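Local structure of esterase (Uncultured bacterium, 5EGN) at residues A[159-162]-A[163-167]; A[36-39]-A[40-44]; A[217-220]-A[221-225]. The protein hydrolyses carboxylic esters and, as a lactonase, degrades N-acyl homoserine lactones, the signals of bacterial quorum sensing. The protein carries 2 engineered substitutions. All blocks are in the same frame, centred on the assembly; numbering follows the deposited sequence.

Contact 1: A[159-162]-A[163-167]; sequences PEIL and AVMKA
Ile161 O accepts the backbone N-H of Met165 at 2.9 Å, and side-chain carbons gather around the same oxygen. The CB of Met165 lies 3.4 Å from Ile161 O, and its methyl CE comes back to that carbonyl too. Two bends in the Met165 chain, chi2 59° and chi3 68°, fold CE over beside its own helix, where it meets CG2 of Ile161 at 4.0 Å. The two side chains therefore run side by side along one flank of the helix. Leu146 and Leu246 continue this apolar patch around Met165, and Leu246 also meets Ile161. One residue back, Val164 N donates to Glu160 O over 2.9 Å. The CG1 of Val164 is rotated between its backbone N and carbonyl carbon (chi1 73°), which turns this methyl to the carbonyl oxygens of Glu160 and Ile161. On another flank, Lys166 N bonds to Leu162 O at 2.9 Å. The Lys166 chain is extended beyond CG and starts alongside Leu162, with its CG 4.3 Å from Leu162 CD1; Leu146 borders both side chains. The ladder is completed by Ala163 N and Pro159 O, 3.0 Å apart. The first bond of the Glu160 side chain points away from the following turn, and OE2 forms a salt bridge with Arg158 of the second subunit, whose Phe37 also packs on Glu160; Tyr36 of that subunit rests on Val164. Each of the four carbonyls from Pro159 to Leu162 thus finds its donor four residues on, so these four are satisfied within the helix while the flanks do different work: an apolar one faces the body of the same chain, and another faces the dimer partner, where the buried charge of Glu160 is probably balanced by the arginine it meets.

Contact 2: A[36-39]-A[40-44]; sequences YFQT and FPFAQ
Tyr36 meets Phe40 obliquely, its CD1 3.8 Å from Phe40 CE2, and the ring centroids are 5.7 Å apart with the planes at 69°. The phenol oxygen reaches beyond this pair and hydrogen-bonds NE2 of His168 of the second subunit, whose ring also meets Phe40. The first bond of the Phe37 side chain points away from the residues that follow, but its carbonyl O faces the ring of Pro41, 3.4 Å from CG. Pro41 has no N-H to offer a carbonyl four residues back; Phe37 O accepts from Asn253 ND2 of helix 249-257. Gln38 O regains the helical partner, accepting from Phe42 N at 3.2 Å, nearly along the C=O axis; the same oxygen lies at the edge of the Phe42 ring, near its plane, while the amide NE2 of Gln38 reaches Gln245 and Asn253. Thr39 completes the walk. Its rotamer (chi1 -61°, OG1 beside the backbone N) swings CG2 over the centre of the Phe40 ring, 4.1 Å from the centroid and 6° off the normal, a CH-pi contact, while OG1 bonds Trp35 O. Replacing Phe40 with an alanine removes the ring under the Thr39 methyl, and the gap beside Tyr36 would probably leave that methyl and His168 of the second subunit without this aromatic partner. A short, weakly bonded helix running into a type I beta turn, Pro41 to Gln44, is thereby packed into the crossover between the parallel strands 21-25 and 47-51 of an alpha/beta hydrolase sheet.

Contact 3: A[217-220]-A[221-225]; sequences TTVA and NNQLL
Thr218 and Asn221 are set slantwise to one another, with the hydroxyl of the threonine facing the carboxamide of the asparagine. Rotation of Thr218 about its first bond places OG1 between the backbone N and the carbonyl carbon (chi1 67°), from where it serves two partners. It accepts the N-H of Asn221 at 3.2 Å, and it donates to OD1 of Asn221 at 2.6 Å. That hydroxyl stands above the carboxamide plane, 81° out of it, whereas the second donor to OD1, the backbone N of Thr218 at 3.0 Å, is tilted only 17° from the plane. The two residues thus hold each other's backbone N-H reciprocally, the definition of a capping box, with Thr218 as N-cap of helix 219-228. Thr217 and Asn222 form the next pair and cross at about a right angle, the methyl CG2 of Thr217 meeting the amide of Asn222. The polar end of Asn222 is held from outside, since its OD1 takes the N-H of Ser118, and its flanks rest on Val208 and Ala210 of strand 206-211. Val219 and Gln223 lie askew, one turn apart. Extended beyond CG, the Gln223 chain brings NE2 to 3.5 Å from Val219 CG1, while their backbones are joined by Gln223 N and Val219 O at 2.9 Å. Both side chains lean on strand 233-237, through Val236 and Leu234 respectively, so the helix packs against both strands that it connects in a beta-alpha-beta unit. Chemically, the box supplies side-chain acceptors to N-H groups at the helix start, where no preceding turn offers carbonyls; Asn221 N has besides a weak bond to Thr218 O. With two donors on OD1, the Asn221 carboxamide is likely to be restrained in its rotation.

Along the chain the order is contact 2, contact 1, contact 3, all within the alpha/beta hydrolase fold. Within one chain none touches another: centres lie about 21 Å apart for contacts 1 and 2, 24 Å for contacts 1 and 3, and 27 Å for contacts 2 and 3. Contact 2 belongs to the connection leading into strand 47-51, and contact 3 opens the helix between strands 206-211 and 233-237, the last two of the mixed sheet. Contact 1 lies in the helical region between strands 110-116 and 206-211, where this fold commonly carries its cap. Contacts 1 and 2 both reach the second subunit and face each other across the dimer, whereas contact 3 serves the fold of its own chain.

Contact 1: A[159-162]-A[163-167]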
# COMPACT_ATOMS: atom_id res chain seq x y z
N PRO A 159 -14.19 8.17 0.47
CA PRO A 159 -13.54 9.49 0.42
C PRO A 159 -12.02 9.41 0.66
O PRO A 159 -11.26 10.32 0.27
CB PRO A 159 -14.22 10.26 1.55
CG PRO A 159 -14.71 9.20 2.49
CD PRO A 159 -15.10 8.04 1.62
N GLU A 160 -11.59 8.31 1.28
CA GLU A 160 -10.18 8.09 1.58
C GLU A 160 -9.32 8.04 0.33
O GLU A 160 -8.11 8.29 0.39
CB GLU A 160 -10.01 6.80 2.38
CG GLU A 160 -10.40 5.53 1.63
CD GLU A 160 -11.83 5.10 1.90
OE1 GLU A 160 -12.60 5.90 2.48
OE2 GLU A 160 -12.18 3.96 1.53
N ILE A 161 -9.93 7.72 -0.81
CA ILE A 161 -9.22 7.67 -2.08
C ILE A 161 -8.78 9.06 -2.52
O ILE A 161 -7.59 9.31 -2.75
CB ILE A 161 -10.10 7.03 -3.19
CG1 ILE A 161 -10.43 5.58 -2.83
CG2 ILE A 161 -9.39 7.10 -4.53
CD1 ILE A 161 -11.30 4.88 -3.86
N LEU A 162 -9.74 9.97 -2.64
CA LEU A 162 -9.44 11.35 -2.99
C LEU A 162 -8.52 11.98 -1.95
O LEU A 162 -7.66 12.79 -2.28
CB LEU A 162 -10.72 12.17 -3.13
CG LEU A 162 -10.53 13.63 -3.55
CD1 LEU A 162 -9.75 13.70 -4.86
CD2 LEU A 162 -11.86 14.35 -3.68
N ALA A 163 -8.72 11.59 -0.69
CA ALA A 163 -7.84 12.04 0.39
C ALA A 163 -6.38 11.66 0.14
O ALA A 163 -5.49 12.52 0.13
CB ALA A 163 -8.31 11.48 1.72
N VAL A 164 -6.13 10.37 -0.07
CA VAL A 164 -4.76 9.88 -0.23
C VAL A 164 -4.14 10.39 -1.53
O VAL A 164 -2.93 10.59 -1.61
CB VAL A 164 -4.70 8.33 -0.19
CG1 VAL A 164 -5.27 7.71 -1.46
CG2 VAL A 164 -3.27 7.86 0.03
N MET A 165 -4.97 10.63 -2.55
CA MET A 165 -4.45 11.11 -3.82
C MET A 165 -4.09 12.59 -3.72
O MET A 165 -3.12 13.04 -4.33
CB MET A 165 -5.46 10.88 -4.94
CG MET A 165 -4.84 10.23 -6.16
SD MET A 165 -4.11 8.63 -5.78
CE MET A 165 -5.57 7.66 -5.42
N LYS A 166 -4.87 13.34 -2.95
CA LYS A 166 -4.54 14.74 -2.69
C LYS A 166 -3.31 14.82 -1.80
O LYS A 166 -2.56 15.80 -1.86
CB LYS A 166 -5.72 15.47 -2.03
CG LYS A 166 -6.70 16.07 -3.03
CD LYS A 166 -7.71 16.97 -2.34
CE LYS A 166 -8.69 17.57 -3.34
NZ LYS A 166 -9.68 18.47 -2.68
N ALA A 167 -3.10 13.79 -0.99
CA ALA A 167 -1.93 13.73 -0.13
C ALA A 167 -0.66 13.40 -0.92
O ALA A 167 0.42 13.88 -0.58
CB ALA A 167 -2.15 12.70 0.96

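Contact 2: A[36-39]-A[40-44]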
# COMPACT_ATOMS: atom_id res chain seq x y z
N TYR A 36 -1.91 -2.09 -3.68
CA TYR A 36 -1.97 -2.94 -2.49
C TYR A 36 -2.98 -4.07 -2.62
O TYR A 36 -2.70 -5.21 -2.23
CB TYR A 36 -2.30 -2.10 -1.23
CG TYR A 36 -2.40 -2.93 0.03
CD1 TYR A 36 -1.26 -3.50 0.60
CD2 TYR A 36 -3.62 -3.18 0.64
CE1 TYR A 36 -1.34 -4.27 1.74
CE2 TYR A 36 -3.71 -3.96 1.78
CZ TYR A 36 -2.56 -4.50 2.32
OH TYR A 36 -2.63 -5.27 3.46
N PHE A 37 -4.14 -3.78 -3.18
CA PHE A 37 -5.18 -4.80 -3.28
C PHE A 37 -4.99 -5.73 -4.47
O PHE A 37 -5.67 -6.75 -4.57
CB PHE A 37 -6.56 -4.15 -3.37
CG PHE A 37 -6.96 -3.39 -2.14
CD1 PHE A 37 -7.29 -4.06 -0.97
CD2 PHE A 37 -7.01 -2.01 -2.15
CE1 PHE A 37 -7.65 -3.36 0.17
CE2 PHE A 37 -7.37 -1.30 -1.02
CZ PHE A 37 -7.70 -1.98 0.14
N GLN A 38 -4.06 -5.39 -5.37
CA GLN A 38 -3.78 -6.24 -6.52
C GLN A 38 -2.53 -7.08 -6.29
O GLN A 38 -2.49 -8.26 -6.63
CB GLN A 38 -3.60 -5.40 -7.78
CG GLN A 38 -4.89 -4.84 -8.37
CD GLN A 38 -5.44 -3.68 -7.57
OE1 GLN A 38 -4.72 -2.76 -7.20
NE2 GLN A 38 -6.74 -3.73 -7.29
N THR A 39 -1.52 -6.45 -5.69
CA THR A 39 -0.18 -7.01 -5.56
C THR A 39 -0.14 -8.43 -4.99
O THR A 39 0.49 -9.32 -5.57
CB THR A 39 0.70 -6.11 -4.67
OG1 THR A 39 0.81 -4.82 -5.26
CG2 THR A 39 2.08 -6.72 -4.50
N PHE A 40 -0.82 -8.64 -3.87
CA PHE A 40 -0.68 -9.90 -3.14
C PHE A 40 -1.66 -11.01 -3.56
O PHE A 40 -1.27 -12.18 -3.57
CB PHE A 40 -0.81 -9.62 -1.64
CG PHE A 40 0.21 -8.65 -1.13
CD1 PHE A 40 1.49 -9.07 -0.81
CD2 PHE A 40 -0.10 -7.30 -0.99
CE1 PHE A 40 2.44 -8.17 -0.36
CE2 PHE A 40 0.85 -6.40 -0.53
CZ PHE A 40 2.12 -6.84 -0.22
N PRO A 41 -2.92 -10.67 -3.90
CA PRO A 41 -3.74 -11.74 -4.48
C PRO A 41 -3.16 -12.30 -5.78
O PRO A 41 -3.22 -13.51 -6.00
CB PRO A 41 -5.08 -11.04 -4.73
CG PRO A 41 -5.14 -9.99 -3.69
CD PRO A 41 -3.73 -9.49 -3.55
N PHE A 42 -2.59 -11.44 -6.61
CA PHE A 42 -1.98 -11.88 -7.85
C PHE A 42 -0.60 -12.48 -7.62
O PHE A 42 -0.04 -13.13 -8.50
CB PHE A 42 -1.89 -10.73 -8.85
CG PHE A 42 -3.19 -10.41 -9.52
CD1 PHE A 42 -3.62 -11.15 -10.61
CD2 PHE A 42 -3.99 -9.38 -9.05
CE1 PHE A 42 -4.83 -10.86 -11.22
CE2 PHE A 42 -5.20 -9.09 -9.66
CZ PHE A 42 -5.62 -9.83 -10.75
N ALA A 43 -0.05 -12.27 -6.42
CA ALA A 43 1.22 -12.88 -6.05
C ALA A 43 1.05 -14.36 -5.74
O ALA A 43 2.02 -15.10 -5.64
CB ALA A 43 1.84 -12.15 -4.87
N GLN A 44 -0.20 -14.78 -5.58
CA GLN A 44 -0.51 -16.17 -5.30
C GLN A 44 -0.40 -17.03 -6.55
O GLN A 44 -0.09 -18.21 -6.48
CB GLN A 44 -1.92 -16.31 -4.70
CG GLN A 44 -2.13 -15.54 -3.41
CD GLN A 44 -3.51 -15.77 -2.82
OE1 GLN A 44 -4.31 -14.85 -2.69
NE2 GLN A 44 -3.79 -17.02 -2.45

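Contact 3: A[217-220]-A[221-225]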
# COMPACT_ATOMS: atom_id res chain seq x y z
N THR A 217 -8.87 11.52 -17.32
CA THR A 217 -8.73 10.79 -18.57
C THR A 217 -10.14 10.44 -19.06
O THR A 217 -10.80 9.55 -18.51
CB THR A 217 -7.84 9.53 -18.41
OG1 THR A 217 -6.47 9.89 -18.64
CG2 THR A 217 -8.22 8.45 -19.41
N THR A 218 -10.60 11.17 -20.07
CA THR A 218 -11.97 11.03 -20.54
C THR A 218 -12.18 9.71 -21.27
O THR A 218 -11.22 9.06 -21.69
CB THR A 218 -12.37 12.20 -21.47
OG1 THR A 218 -11.63 12.14 -22.69
CG2 THR A 218 -12.13 13.55 -20.80
N VAL A 219 -13.44 9.31 -21.41
CA VAL A 219 -13.77 8.08 -22.10
C VAL A 219 -13.26 8.14 -23.54
O VAL A 219 -12.76 7.16 -24.08
CB VAL A 219 -15.29 7.81 -22.08
CG1 VAL A 219 -15.64 6.63 -22.97
CG2 VAL A 219 -15.74 7.54 -20.66
N ALA A 220 -13.36 9.33 -24.14
CA ALA A 220 -12.86 9.55 -25.49
C ALA A 220 -11.35 9.29 -25.58
O ALA A 220 -10.87 8.72 -26.56
CB ALA A 220 -13.17 10.97 -25.94
N ASN A 221 -10.62 9.70 -24.55
CA ASN A 221 -9.17 9.51 -24.51
C ASN A 221 -8.77 8.03 -24.54
O ASN A 221 -7.86 7.65 -25.26
CB ASN A 221 -8.57 10.18 -23.28
CG ASN A 221 -8.70 11.69 -23.31
OD1 ASN A 221 -9.07 12.32 -22.32
ND2 ASN A 221 -8.41 12.29 -24.46
N ASN A 222 -9.46 7.21 -23.75
CA ASN A 222 -9.22 5.77 -23.78
C ASN A 222 -9.71 5.15 -25.08
O ASN A 222 -9.13 4.18 -25.57
CB ASN A 222 -9.89 5.07 -22.59
CG ASN A 222 -9.43 5.61 -21.26
OD1 ASN A 222 -8.35 5.26 -20.77
ND2 ASN A 222 -10.25 6.46 -20.65
N GLN A 223 -10.79 5.70 -25.62
CA GLN A 223 -11.36 5.20 -26.86
C GLN A 223 -10.37 5.37 -28.00
O GLN A 223 -10.26 4.51 -28.87
CB GLN A 223 -12.67 5.92 -27.19
CG GLN A 223 -13.86 5.38 -26.41
CD GLN A 223 -15.11 6.20 -26.61
OE1 GLN A 223 -15.05 7.32 -27.11
NE2 GLN A 223 -16.25 5.63 -26.24
N LEU A 224 -9.64 6.48 -28.00
CA LEU A 224 -8.62 6.72 -29.00
C LEU A 224 -7.56 5.63 -28.95
O LEU A 224 -7.02 5.21 -29.98
CB LEU A 224 -7.98 8.10 -28.80
CG LEU A 224 -6.90 8.54 -29.79
CD1 LEU A 224 -7.08 10.00 -30.14
CD2 LEU A 224 -5.52 8.30 -29.21
N LEU A 225 -7.27 5.16 -27.74
CA LEU A 225 -6.31 4.08 -27.54
C LEU A 225 -6.86 2.75 -28.05
O LEU A 225 -6.21 2.05 -28.82
CB LEU A 225 -5.95 3.95 -26.06
CG LEU A 225 -4.70 4.68 -25.56
CD1 LEU A 225 -4.66 6.12 -26.06
CD2 LEU A 225 -4.65 4.64 -24.04